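Local coordinates for protein mannan endo-1,4-beta-mannosidase (Mytilus edulis, PDB 2C0H) that hydrolyses internal beta-1,4-mannosidic linkages in the backbones of mannans, galactomannans and glucomannans, working as a monomer, at residues Ala141-Ala146 and Ile212-Pro217; Ser91-Tyr96 and Asn147-Glu152; Met303-Met308 and Gln333-Gln338. The protein carries 3 engineered substitutions. One frame throughout, in Å; residues are numbered along the deposited sequence.

Interaction 1. Residues Ala141-Ala146 and Ile212-Pro217; sequences ALKPMA and IKEVDP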
loop_
_atom_site.group_PDB
_atom_site.type_symbol
_atom_site.label_atom_id
_atom_site.label_comp_id
_atom_site.label_asym_id
_atom_site.label_seq_id
_atom_site.Cartn_x
_atom_site.Cartn_y
_atom_site.Cartn_z
ATOM N N ALA A 141 5.127 0.300 18.972
ATOM C CA ALA A 141 4.032 0.861 18.171
ATOM C C ALA A 141 3.397 -0.148 17.215
ATOM O O ALA A 141 2.185 -0.367 17.271
ATOM C CB ALA A 141 4.514 2.088 17.404
ATOM N N LEU A 142 4.183 -0.766 16.345
ATOM C CA LEU A 142 3.614 -1.600 15.285
ATOM C C LEU A 142 2.949 -2.862 15.846
ATOM O O LEU A 142 1.807 -3.154 15.529
ATOM C CB LEU A 142 4.660 -1.943 14.229
ATOM C CG LEU A 142 4.176 -2.750 13.022
ATOM C CD1 LEU A 142 2.930 -2.078 12.388
ATOM C CD2 LEU A 142 5.278 -2.925 12.025
ATOM N N LYS A 143 3.644 -3.604 16.694
ATOM C CA LYS A 143 3.041 -4.813 17.253
ATOM C C LYS A 143 1.765 -4.535 18.077
ATOM O O LYS A 143 0.744 -5.202 17.871
ATOM C CB LYS A 143 4.080 -5.648 18.022
ATOM C CG LYS A 143 5.012 -6.392 17.122
ATOM C CD LYS A 143 5.912 -7.351 17.891
ATOM C CE LYS A 143 6.709 -8.204 16.965
ATOM N NZ LYS A 143 7.655 -9.097 17.727
ATOM N N PRO A 144 1.800 -3.570 19.018
ATOM C CA PRO A 144 0.586 -3.196 19.759
ATOM C C PRO A 144 -0.609 -2.853 18.863
ATOM O O PRO A 144 -1.726 -3.287 19.131
ATOM C CB PRO A 144 1.043 -1.982 20.581
ATOM C CG PRO A 144 2.490 -2.217 20.782
ATOM C CD PRO A 144 2.986 -2.855 19.526
ATOM N N MET A 145 -0.354 -2.110 17.792
ATOM C CA MET A 145 -1.396 -1.694 16.876
ATOM C C MET A 145 -1.978 -2.887 16.115
ATOM O O MET A 145 -3.202 -3.067 16.066
ATOM C CB MET A 145 -0.823 -0.668 15.903
ATOM C CG MET A 145 -1.807 0.065 15.083
ATOM S SD MET A 145 -0.991 1.567 14.460
ATOM C CE MET A 145 0.499 0.891 13.728
ATOM N N ALA A 146 -1.105 -3.709 15.545
ATOM C CA ALA A 146 -1.543 -4.845 14.738
ATOM C C ALA A 146 -2.261 -5.875 15.604
ATOM O O ALA A 146 -3.243 -6.478 15.183
ATOM C CB ALA A 146 -0.385 -5.466 14.018
ATOM N N ILE A 212 4.421 -7.738 11.820
ATOM C CA ILE A 212 2.976 -7.780 11.706
ATOM C C ILE A 212 2.515 -9.230 11.717
ATOM O O ILE A 212 1.554 -9.565 12.393
ATOM C CB ILE A 212 2.505 -7.079 10.410
ATOM C CG1 ILE A 212 2.811 -5.581 10.511
ATOM C CG2 ILE A 212 1.006 -7.345 10.183
ATOM C CD1 ILE A 212 2.736 -4.858 9.196
ATOM N N LYS A 213 3.232 -10.082 10.998
ATOM C CA LYS A 213 2.825 -11.484 10.879
ATOM C C LYS A 213 3.137 -12.281 12.138
ATOM O O LYS A 213 2.603 -13.368 12.318
ATOM C CB LYS A 213 3.473 -12.131 9.664
ATOM C CG LYS A 213 2.909 -11.620 8.347
ATOM C CD LYS A 213 3.652 -12.217 7.182
ATOM C CE LYS A 213 2.942 -11.974 5.874
ATOM N NZ LYS A 213 3.500 -12.862 4.816
ATOM N N GLU A 214 3.979 -11.751 13.013
ATOM C CA GLU A 214 4.219 -12.397 14.313
ATOM C C GLU A 214 3.011 -12.298 15.245
ATOM O O GLU A 214 2.712 -13.253 15.975
ATOM C CB GLU A 214 5.454 -11.801 14.984
ATOM C CG GLU A 214 5.936 -12.563 16.204
ATOM C CD GLU A 214 7.301 -12.104 16.681
ATOM O OE1 GLU A 214 7.810 -12.700 17.662
ATOM O OE2 GLU A 214 7.874 -11.160 16.081
ATOM N N VAL A 215 2.327 -11.155 15.240
ATOM C CA VAL A 215 1.169 -10.922 16.112
ATOM C C VAL A 215 -0.180 -11.141 15.410
ATOM O O VAL A 215 -1.188 -11.379 16.075
ATOM C CB VAL A 215 1.195 -9.507 16.758
ATOM C CG1 VAL A 215 2.439 -9.359 17.632
ATOM C CG2 VAL A 215 1.145 -8.401 15.706
ATOM N N ASP A 216 -0.187 -11.057 14.079
ATOM C CA ASP A 216 -1.371 -11.319 13.249
ATOM C C ASP A 216 -0.962 -12.149 12.019
ATOM O O ASP A 216 -0.825 -11.643 10.893
ATOM C CB ASP A 216 -2.015 -10.001 12.825
ATOM C CG ASP A 216 -3.320 -10.195 12.073
ATOM O OD1 ASP A 216 -3.853 -11.336 12.021
ATOM O OD2 ASP A 216 -3.817 -9.193 11.510
ATOM N N PRO A 217 -0.728 -13.446 12.231
ATOM C CA PRO A 217 -0.207 -14.299 11.180
ATOM C C PRO A 217 -1.009 -14.337 9.885
ATOM O O PRO A 217 -0.433 -14.613 8.831
ATOM C CB PRO A 217 -0.169 -15.681 11.850
ATOM C CG PRO A 217 -0.061 -15.389 13.285
ATOM C CD PRO A 217 -0.874 -14.166 13.509
HETATM O O HOH W 1 -3.387 -6.637 12.174
#
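Lys-143 lies across Val-215 on its way to Glu-214, and each part of its long side chain has its own task. CB, CG and CD pass over one methyl of the valine, with CG 4.0 Å from Val-215 CG1. Because CG stands anti to the carbonyl carbon (chi1 -75°) and the chain is extended beyond it, the methylenes run past Val-215 and carry the amine to the carboxylate of Glu-214. CE already comes near OE2, and NZ closes a salt bridge, 2.6 Å from Glu-214 OE2, reaching that oxygen from above the carboxylate plane.

The other methyl of Val-215, CG2, rests 3.7 Å from Ala-146 CB; the small alanine lets helices 131-149 and 198-215 come close, Ala-146 and Ile-212 having CA atoms 6.2 Å apart. Deeper in, Leu-142 and Ile-212 meet nearly at right angles, Leu-142 CD2 lying 3.9 Å from Ile-212 CG1, and Ile-212 continues inward onto Trp-158 and Ile-160 of strand 155-162. Where helix 198-215 ends, one water donates both to Ala-146 O and to Asp-216 OD2, 2.7 Å from the latter.

Two neighbouring outer helices of the TIM barrel are thus joined by an interface graded from branched aliphatics beside the strands to an ion pair at the surface, where solvent probably weakens the attraction of the charges.

Interaction 2. Residues Ser91-Tyr96 and Asn147-Glu152; sequences SDMRAY and NALKNE
The guanidinium of Arg-94 is held at its edge by Glu-152 and Ala-148, while Leu-149 covers one of its faces. Glu-152 OE2 lies in the guanidinium plane, 2.9 Å from Arg-94 NH1, and accepts through its anti lone pair in a fairly straight hydrogen bond (N-H...O 160°). The two flat groups are nevertheless turned 56° against each other, and the side chains cross at about a right angle. Glu-152 OE2 also lies 3.2 Å from Arg-94 CG. The glutamate is folded at chi2 (-65°), which brings OE2 alongside the arginine's CG and CD. Ala-148 O takes a second bond, 3.0 Å from Arg-94 NH2; this donor stands above the carbonyl plane, and NH1 adds a weak bond to the same oxygen. Leu-149 CD2 sits over the centre of the guanidinium, 4.1 Å above its plane.

These groups join two outer helices of the (beta/alpha)8 barrel of glycoside hydrolase family 5: helix 89-102 supplies the arginine, and Ala-148 of helix 131-149 and the type I turn from Leu-149 to Glu-152 supply its acceptors. The turn carries Glu-152 back toward helix 89-102, where its side chain also touches Leu-97 and His-98. A leucine in place of Arg-94 would probably leave the buried Glu-152 without its cationic mate and Ala-148 O without these side-chain donors.

On the inner side the contact is apolar. Met-93 and Leu-149 meet at about a right angle, Met-93 CE lying 3.7 Å from Leu-149 CD1; the flexible thioether, bent at chi3, suits a place where it must also fit against Phe-109 and Leu-66 of the barrel strands.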
loop_
_atom_site.group_PDB
_atom_site.type_symbol
_atom_site.label_atom_id
_atom_site.label_comp_id
_atom_site.label_asym_id
_atom_site.label_seq_id
_atom_site.Cartn_x
_atom_site.Cartn_y
_atom_site.Cartn_z
ATOM N N SER A 91 -8.118 3.594 19.536
ATOM C CA SER A 91 -9.568 3.821 19.610
ATOM C C SER A 91 -10.081 4.646 18.417
ATOM O O SER A 91 -11.176 4.387 17.934
ATOM C CB SER A 91 -9.992 4.420 20.961
ATOM O OG SER A 91 -9.290 5.600 21.274
ATOM N N ASP A 92 -9.277 5.596 17.939
ATOM C CA ASP A 92 -9.580 6.333 16.681
ATOM C C ASP A 92 -9.605 5.383 15.479
ATOM O O ASP A 92 -10.514 5.431 14.652
ATOM C CB ASP A 92 -8.548 7.429 16.403
ATOM C CG ASP A 92 -8.838 8.754 17.115
ATOM O OD1 ASP A 92 -9.775 8.870 17.926
ATOM O OD2 ASP A 92 -8.077 9.693 16.823
ATOM N N MET A 93 -8.599 4.526 15.352
ATOM C CA MET A 93 -8.558 3.570 14.243
ATOM C C MET A 93 -9.759 2.604 14.323
ATOM O O MET A 93 -10.363 2.275 13.306
ATOM C CB MET A 93 -7.212 2.813 14.221
ATOM C CG MET A 93 -5.998 3.694 13.856
ATOM S SD MET A 93 -4.379 2.896 14.066
ATOM C CE MET A 93 -4.304 1.961 12.533
ATOM N N ARG A 94 -10.110 2.157 15.529
ATOM C CA ARG A 94 -11.233 1.244 15.732
ATOM C C ARG A 94 -12.560 1.908 15.386
ATOM O O ARG A 94 -13.422 1.260 14.818
ATOM C CB ARG A 94 -11.258 0.696 17.163
ATOM C CG ARG A 94 -11.917 -0.651 17.267
ATOM C CD ARG A 94 -12.058 -1.109 18.696
ATOM N NE ARG A 94 -10.783 -1.424 19.350
ATOM C CZ ARG A 94 -10.089 -2.545 19.159
ATOM N NH1 ARG A 94 -10.492 -3.466 18.288
ATOM N NH2 ARG A 94 -8.965 -2.749 19.837
ATOM N N ALA A 95 -12.722 3.194 15.708
ATOM C CA ALA A 95 -13.981 3.895 15.392
ATOM C C ALA A 95 -14.165 3.955 13.885
ATOM O O ALA A 95 -15.276 3.770 13.390
ATOM C CB ALA A 95 -14.006 5.279 15.981
ATOM N N TYR A 96 -13.082 4.246 13.169
ATOM C CA TYR A 96 -13.106 4.282 11.700
ATOM C C TYR A 96 -13.422 2.911 11.138
ATOM O O TYR A 96 -14.238 2.772 10.235
ATOM C CB TYR A 96 -11.783 4.820 11.125
ATOM C CG TYR A 96 -11.728 4.919 9.607
ATOM C CD1 TYR A 96 -12.769 5.508 8.886
ATOM C CD2 TYR A 96 -10.621 4.478 8.894
ATOM C CE1 TYR A 96 -12.706 5.607 7.497
ATOM C CE2 TYR A 96 -10.560 4.580 7.511
ATOM C CZ TYR A 96 -11.606 5.147 6.815
ATOM O OH TYR A 96 -11.525 5.250 5.428
ATOM N N ASN A 147 -1.790 -6.065 16.831
ATOM C CA ASN A 147 -2.440 -7.024 17.723
ATOM C C ASN A 147 -3.835 -6.559 18.168
ATOM O O ASN A 147 -4.787 -7.343 18.221
ATOM C CB ASN A 147 -1.545 -7.264 18.943
ATOM C CG ASN A 147 -1.933 -8.502 19.709
ATOM O OD1 ASN A 147 -1.998 -9.597 19.148
ATOM N ND2 ASN A 147 -2.200 -8.336 20.990
ATOM N N ALA A 148 -3.971 -5.273 18.459
ATOM C CA ALA A 148 -5.220 -4.716 18.959
ATOM C C ALA A 148 -6.339 -4.738 17.910
ATOM O O ALA A 148 -7.504 -4.891 18.254
ATOM C CB ALA A 148 -5.002 -3.290 19.445
ATOM N N LEU A 149 -5.976 -4.543 16.648
ATOM C CA LEU A 149 -6.962 -4.391 15.557
ATOM C C LEU A 149 -7.239 -5.643 14.724
ATOM O O LEU A 149 -8.111 -5.629 13.846
ATOM C CB LEU A 149 -6.503 -3.267 14.632
ATOM C CG LEU A 149 -6.399 -1.920 15.331
ATOM C CD1 LEU A 149 -5.769 -0.891 14.414
ATOM C CD2 LEU A 149 -7.751 -1.425 15.818
ATOM N N LYS A 150 -6.540 -6.737 14.995
ATOM C CA LYS A 150 -6.625 -7.920 14.135
ATOM C C LYS A 150 -7.993 -8.605 14.050
ATOM O O LYS A 150 -8.250 -9.320 13.088
ATOM C CB LYS A 150 -5.569 -8.945 14.534
ATOM C CG LYS A 150 -5.748 -9.533 15.892
ATOM C CD LYS A 150 -4.583 -10.421 16.205
ATOM C CE LYS A 150 -4.672 -10.923 17.601
ATOM N NZ LYS A 150 -3.510 -11.808 17.920
ATOM N N ASN A 151 -8.868 -8.396 15.030
ATOM C CA ASN A 151 -10.195 -9.027 14.992
ATOM C C ASN A 151 -11.278 -8.110 14.421
ATOM O O ASN A 151 -12.459 -8.463 14.411
ATOM C CB ASN A 151 -10.588 -9.548 16.379
ATOM C CG ASN A 151 -9.647 -10.636 16.887
ATOM O OD1 ASN A 151 -9.259 -11.541 16.145
ATOM N ND2 ASN A 151 -9.282 -10.556 18.170
ATOM N N GLU A 152 -10.883 -6.936 13.932
ATOM C CA GLU A 152 -11.844 -6.032 13.309
ATOM C C GLU A 152 -12.144 -6.501 11.904
ATOM O O GLU A 152 -11.238 -6.638 11.091
ATOM C CB GLU A 152 -11.304 -4.604 13.281
ATOM C CG GLU A 152 -11.260 -3.949 14.651
ATOM C CD GLU A 152 -12.651 -3.743 15.242
ATOM O OE1 GLU A 152 -13.639 -3.686 14.469
ATOM O OE2 GLU A 152 -12.777 -3.649 16.486
#

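Interaction 3. Residues Met303-Met308 and Gln333-Gln338; sequences MSSESM and QLRGMQ. Unlike the reference sequence in segment 333-338: Met-337 (reference Ile).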
loop_
_atom_site.group_PDB
_atom_site.type_symbol
_atom_site.label_atom_id
_atom_site.label_comp_id
_atom_site.label_asym_id
_atom_site.label_seq_id
_atom_site.Cartn_x
_atom_site.Cartn_y
_atom_site.Cartn_z
ATOM N N MET A 303 -7.440 6.498 -21.830
ATOM C CA MET A 303 -8.367 5.477 -21.337
ATOM C C MET A 303 -9.429 6.114 -20.409
ATOM O O MET A 303 -9.083 6.961 -19.587
ATOM C CB MET A 303 -7.608 4.402 -20.532
ATOM C CG MET A 303 -6.553 3.611 -21.275
ATOM S SD MET A 303 -5.734 2.424 -20.145
ATOM C CE MET A 303 -6.940 1.125 -20.071
ATOM N N SER A 304 -10.703 5.708 -20.520
ATOM C CA SER A 304 -11.733 6.093 -19.544
ATOM C C SER A 304 -11.504 5.377 -18.207
ATOM O O SER A 304 -10.836 4.337 -18.195
ATOM C CB SER A 304 -13.154 5.749 -20.036
ATOM O OG SER A 304 -13.362 4.339 -20.096
ATOM N N SER A 305 -12.044 5.935 -17.117
ATOM C CA SER A 305 -12.020 5.264 -15.790
ATOM C C SER A 305 -12.598 3.856 -15.885
ATOM O O SER A 305 -12.052 2.908 -15.329
ATOM C CB SER A 305 -12.758 6.068 -14.704
ATOM O OG SER A 305 -12.069 7.263 -14.383
ATOM N N GLU A 306 -13.708 3.713 -16.602
ATOM C CA GLU A 306 -14.320 2.402 -16.818
ATOM C C GLU A 306 -13.348 1.409 -17.476
ATOM O O GLU A 306 -13.260 0.245 -17.048
ATOM C CB GLU A 306 -15.570 2.541 -17.699
ATOM C CG GLU A 306 -16.699 3.293 -17.071
ATOM C CD GLU A 306 -16.744 4.756 -17.476
ATOM O OE1 GLU A 306 -15.659 5.371 -17.661
ATOM O OE2 GLU A 306 -17.877 5.286 -17.590
ATOM N N SER A 307 -12.647 1.847 -18.530
ATOM C CA SER A 307 -11.680 0.995 -19.249
ATOM C C SER A 307 -10.504 0.592 -18.376
ATOM O O SER A 307 -10.015 -0.521 -18.506
ATOM C CB SER A 307 -11.153 1.691 -20.500
ATOM O OG SER A 307 -12.164 1.722 -21.522
ATOM N N MET A 308 -10.077 1.487 -17.500
ATOM C CA MET A 308 -8.946 1.194 -16.617
ATOM C C MET A 308 -9.374 0.144 -15.565
ATOM O O MET A 308 -8.653 -0.835 -15.334
ATOM C CB MET A 308 -8.423 2.482 -15.983
ATOM C CG MET A 308 -7.868 3.482 -17.016
ATOM S SD MET A 308 -7.261 5.042 -16.343
ATOM C CE MET A 308 -5.569 4.590 -16.064
ATOM N N GLN A 333 -13.821 8.772 -10.629
ATOM C CA GLN A 333 -13.416 7.595 -9.873
ATOM C C GLN A 333 -14.593 6.718 -9.502
ATOM O O GLN A 333 -14.538 5.476 -9.651
ATOM C CB GLN A 333 -12.640 8.028 -8.621
ATOM C CG GLN A 333 -11.311 8.739 -8.907
ATOM C CD GLN A 333 -10.709 9.349 -7.662
ATOM O OE1 GLN A 333 -10.270 8.628 -6.757
ATOM N NE2 GLN A 333 -10.666 10.677 -7.599
ATOM N N LEU A 334 -15.666 7.340 -9.011
ATOM C CA LEU A 334 -16.903 6.637 -8.664
ATOM C C LEU A 334 -17.546 5.976 -9.896
ATOM O O LEU A 334 -18.054 4.873 -9.815
ATOM C CB LEU A 334 -17.890 7.595 -7.999
ATOM C CG LEU A 334 -17.514 8.138 -6.617
ATOM C CD1 LEU A 334 -18.533 9.176 -6.147
ATOM C CD2 LEU A 334 -17.375 7.020 -5.600
ATOM N N ARG A 335 -17.507 6.642 -11.045
ATOM C CA ARG A 335 -18.048 6.051 -12.272
ATOM C C ARG A 335 -17.246 4.796 -12.664
ATOM O O ARG A 335 -17.803 3.812 -13.128
ATOM C CB ARG A 335 -18.025 7.089 -13.405
ATOM C CG ARG A 335 -19.051 6.880 -14.510
ATOM C CD ARG A 335 -18.884 7.947 -15.586
ATOM N NE ARG A 335 -17.624 7.745 -16.296
ATOM C CZ ARG A 335 -16.564 8.549 -16.264
ATOM N NH1 ARG A 335 -16.606 9.723 -15.651
ATOM N NH2 ARG A 335 -15.470 8.204 -16.933
ATOM N N GLY A 336 -15.934 4.819 -12.451
ATOM C CA GLY A 336 -15.100 3.653 -12.702
ATOM C C GLY A 336 -15.469 2.496 -11.801
ATOM O O GLY A 336 -15.656 1.374 -12.282
ATOM N N MET A 337 -15.566 2.746 -10.492
ATOM C CA MET A 337 -15.959 1.715 -9.509
ATOM C C MET A 337 -17.300 1.096 -9.855
ATOM O O MET A 337 -17.488 -0.108 -9.783
ATOM C CB MET A 337 -16.110 2.300 -8.104
ATOM C CG MET A 337 -14.874 2.612 -7.394
ATOM S SD MET A 337 -15.332 3.414 -5.840
ATOM C CE MET A 337 -14.105 4.716 -5.919
ATOM N N GLN A 338 -18.246 1.950 -10.212
ATOM C CA GLN A 338 -19.603 1.533 -10.516
ATOM C C GLN A 338 -19.667 0.523 -11.661
ATOM O O GLN A 338 -20.581 -0.329 -11.697
ATOM C CB GLN A 338 -20.393 2.792 -10.853
ATOM C CG GLN A 338 -21.872 2.635 -10.934
ATOM C CD GLN A 338 -22.518 3.969 -11.239
ATOM O OE1 GLN A 338 -23.439 4.401 -10.544
ATOM N NE2 GLN A 338 -22.006 4.647 -12.260
#
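The first turn of helix 305-314 lies close against helix 330-339, with the CA atoms of Glu-306 and Gly-336 only 4.4 Å apart. Glycine suits this place because it has no side chain to hold the backbones apart: Ser-305 CB packs 3.9 Å from Gly-336 CA. Serine is likewise small, and its hydroxyl turns to Gln-297 for a hydrogen bond.

Beside this close approach Glu-306 and Arg-335 form a two-bond salt bridge. The arginine presents NE and NH2 side-on, one to each carboxylate oxygen: Arg-335 NE is 2.8 Å from Glu-306 OE2, and Arg-335 NH2 is 2.9 Å from Glu-306 OE1. Both bonds are reasonably straight, at 162° and 154°. The carboxylate lies at the edge of the guanidinium, but the two planes are 46° apart; OE1 is met on its syn side, whereas OE2 is approached from above the carboxylate plane. A bend at chi3 of the arginine turns NE and NH2 toward the glutamate. NH2 also bonds Gln-297 and NH1 bonds Asn-332, so partners on several sides fix the guanidinium's rotation.

Ser-304 is the N-cap of helix 305-314, its OG accepting from Ser-307 N at 3.0 Å, which supplies an acceptor for an amide of the first turn. On the other helix the side chain of Gln-333 hydrogen-bonds Thr-322, Ser-324 and Ser-329, near Trp-323, a probable substrate-binding residue. The whole is a helix-helix contact in the outer layer of a TIM barrel, between the helix after strand 290-294 and the helix after strand 319-322.

How the interactions relate
Interactions 1 and 2 adjoin, their centres 12 Å apart, because both use helix 131-149: one flank meets helix 198-215, the other helix 89-102. Lys-150 ties them together, its NZ lying 3.0 Å from Val-215 O in a probable hydrogen bond, and Met-145 SD lies 3.7 Å from Met-93 SD. Interaction 3 lies across the barrel from interaction 1, with centres 35 Å apart, and 31 Å from interaction 2, touching neither. None includes the probable catalytic residues Glu-163 and Glu-294. Interaction 3 comes nearest to the probable substrate-binding residues, the Gln-333 side chain being about 6 Å from that of Trp-323, whereas the Met-93 side chain is about 11 Å from that of Trp-65.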